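Local atomic coordinates of 3-deoxy-D-manno-octulosonate 8-phosphate phosphatase KdsC (Haemophilus influenzae Rd, PDB entry 1K1E), a protein that hydrolyses 3-deoxy-D-manno-octulosonate 8-phosphate to 3-deoxy-D-manno-octulosonate and inorganic phosphate, a step of lipopolysaccharide biosynthesis, with magnesium as cofactor. Residues L139-G144 / F148-D153. Sequence-based numbering, arbitrary orientation.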
loop_
_atom_site.group_PDB
_atom_site.type_symbol
_atom_site.label_atom_id
_atom_site.label_comp_id
_atom_site.label_asym_id
_atom_site.label_seq_id
_atom_site.Cartn_x
_atom_site.Cartn_y
_atom_site.Cartn_z
ATOM N N LEU A 139 14.124 -3.831 14.408
ATOM C CA LEU A 139 13.741 -2.450 14.167
ATOM C C LEU A 139 12.240 -2.263 14.410
ATOM O O LEU A 139 11.477 -3.240 14.365
ATOM C CB LEU A 139 14.041 -2.112 12.699
ATOM C CG LEU A 139 15.553 -2.293 12.413
ATOM C CD1 LEU A 139 15.706 -2.460 10.870
ATOM C CD2 LEU A 139 16.287 -1.040 12.885
ATOM N N SER A 140 11.828 -1.002 14.602
ATOM C CA SER A 140 10.411 -0.699 14.829
ATOM C C SER A 140 9.633 -0.465 13.545
ATOM O O SER A 140 8.408 -0.485 13.572
ATOM C CB SER A 140 10.280 0.525 15.769
ATOM O OG SER A 140 10.596 1.765 15.121
ATOM N N THR A 141 10.343 -0.207 12.439
ATOM C CA THR A 141 9.696 0.072 11.140
ATOM C C THR A 141 9.505 -1.146 10.234
ATOM O O THR A 141 10.384 -2.000 10.143
ATOM C CB THR A 141 10.493 1.109 10.383
ATOM O OG1 THR A 141 10.753 2.226 11.238
ATOM C CG2 THR A 141 9.712 1.522 9.187
ATOM N N HIS A 142 8.326 -1.273 9.613
ATOM C CA HIS A 142 8.091 -2.399 8.703
ATOM C C HIS A 142 8.928 -2.339 7.470
ATOM O O HIS A 142 9.301 -1.241 7.018
ATOM C CB HIS A 142 6.652 -2.472 8.236
ATOM C CG HIS A 142 5.696 -2.915 9.311
ATOM N ND1 HIS A 142 4.448 -3.439 9.038
ATOM C CD2 HIS A 142 5.816 -2.907 10.654
ATOM C CE1 HIS A 142 3.838 -3.732 10.176
ATOM N NE2 HIS A 142 4.650 -3.417 11.173
ATOM N N GLY A 143 9.205 -3.509 6.889
ATOM C CA GLY A 143 9.966 -3.510 5.674
ATOM C C GLY A 143 9.302 -2.631 4.588
ATOM O O GLY A 143 8.064 -2.563 4.449
ATOM N N GLY A 144 10.127 -1.994 3.780
ATOM C CA GLY A 144 9.624 -1.110 2.723
ATOM C C GLY A 144 9.043 0.229 3.161
ATOM O O GLY A 144 8.618 1.058 2.309
ATOM N N PHE A 148 15.267 0.373 6.515
ATOM C CA PHE A 148 16.675 0.542 6.219
ATOM C C PHE A 148 17.160 1.849 6.809
ATOM O O PHE A 148 18.231 1.944 7.479
ATOM C CB PHE A 148 16.916 0.507 4.711
ATOM C CG PHE A 148 18.370 0.563 4.378
ATOM C CD1 PHE A 148 19.051 -0.604 4.055
ATOM C CD2 PHE A 148 19.081 1.769 4.491
ATOM C CE1 PHE A 148 20.485 -0.600 3.845
ATOM C CE2 PHE A 148 20.500 1.767 4.276
ATOM C CZ PHE A 148 21.186 0.558 3.952
ATOM N N ARG A 149 16.385 2.891 6.572
ATOM C CA ARG A 149 16.716 4.233 7.089
ATOM C C ARG A 149 16.773 4.250 8.617
ATOM O O ARG A 149 17.613 4.909 9.201
ATOM C CB ARG A 149 15.668 5.231 6.618
ATOM C CG ARG A 149 15.972 6.663 7.020
ATOM C CD ARG A 149 17.351 7.155 6.647
ATOM N NE ARG A 149 17.507 8.564 7.071
ATOM C CZ ARG A 149 17.042 9.586 6.385
ATOM N NH1 ARG A 149 16.397 9.391 5.235
ATOM N NH2 ARG A 149 17.201 10.799 6.860
ATOM N N GLU A 150 15.872 3.510 9.273
ATOM C CA GLU A 150 15.918 3.415 10.755
ATOM C C GLU A 150 17.305 2.900 11.217
ATOM O O GLU A 150 17.944 3.457 12.120
ATOM C CB GLU A 150 14.830 2.460 11.251
ATOM C CG GLU A 150 14.806 2.350 12.761
ATOM C CD GLU A 150 13.634 1.486 13.234
ATOM O OE1 GLU A 150 13.629 1.186 14.382
ATOM O OE2 GLU A 150 12.760 1.094 12.416
ATOM N N MET A 151 17.757 1.838 10.548
ATOM C CA MET A 151 19.035 1.242 10.782
ATOM C C MET A 151 20.168 2.205 10.403
ATOM O O MET A 151 21.091 2.435 11.195
ATOM C CB MET A 151 19.168 -0.071 9.970
ATOM C CG MET A 151 20.575 -0.749 10.160
ATOM S SD MET A 151 20.766 -2.011 8.873
ATOM C CE MET A 151 20.587 -1.040 7.239
ATOM N N SER A 152 20.156 2.773 9.193
ATOM C CA SER A 152 21.297 3.677 8.869
ATOM C C SER A 152 21.414 4.833 9.832
ATOM O O SER A 152 22.519 5.205 10.255
ATOM C CB SER A 152 21.246 4.205 7.428
ATOM O OG SER A 152 20.051 4.903 7.161
ATOM N N ASP A 153 20.282 5.403 10.217
ATOM C CA ASP A 153 20.298 6.505 11.166
ATOM C C ASP A 153 20.968 6.022 12.461
ATOM O O ASP A 153 21.759 6.748 13.048
ATOM C CB ASP A 153 18.882 6.942 11.554
ATOM C CG ASP A 153 18.209 7.820 10.520
ATOM O OD1 ASP A 153 17.016 8.053 10.752
ATOM O OD2 ASP A 153 18.815 8.303 9.540
HETATM O O HOH W 1 12.821 -0.122 4.481
#
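In the Rossmann-like core of this HAD-family phosphatase, the loop that leaves edge strand 137-138 is tied back to the first turn of the following helix, 147-158, by one carboxylate, that of Glu150, which meets Ser140 and Thr141. With CG anti to the backbone N (chi1 -179°) and the rest of the chain extended, Glu150 reaches straight out from the helix to the bend of the loop. Two consecutive backbone amides grip its two oxygens in a fork: Ser140 N lies 2.8 Å from Glu150 OE1 in an almost straight bond (173°), and Thr141 N lies 2.7 Å from Glu150 OE2 in a more bent one (137°), each oxygen accepting through its syn lone pair. The two hydroxyls come from above the carboxylate plane instead. Thr141 OG1 donates to Glu150 OE2 at 2.6 Å, while Ser140 OG makes a longer bond of 3.2 Å to Glu150 OE1. Leu139 supplies the apolar side of the contact: its CD2 packs 3.7 Å from Glu150 CG and 4.2 Å from Met151 CB, and both Leu139 and Met151 continue onto Ile105 of strand 102-106. Nearer the start of the helix, a water accepts from Phe148 N at 3.2 Å and, weakly, from Gly144 N. Arg149, on another side of the helix, forms salt bridges with Asp153 and with Asp108 of a neighbouring subunit. The side chain of Thr141 lies about 7 Å from that of Arg39, a probable substrate-binding residue. Each Glu150 oxygen thus receives two donors, and the four bonds that join loop to helix should fix the rotation of the carboxylate and probably favour its ionised form.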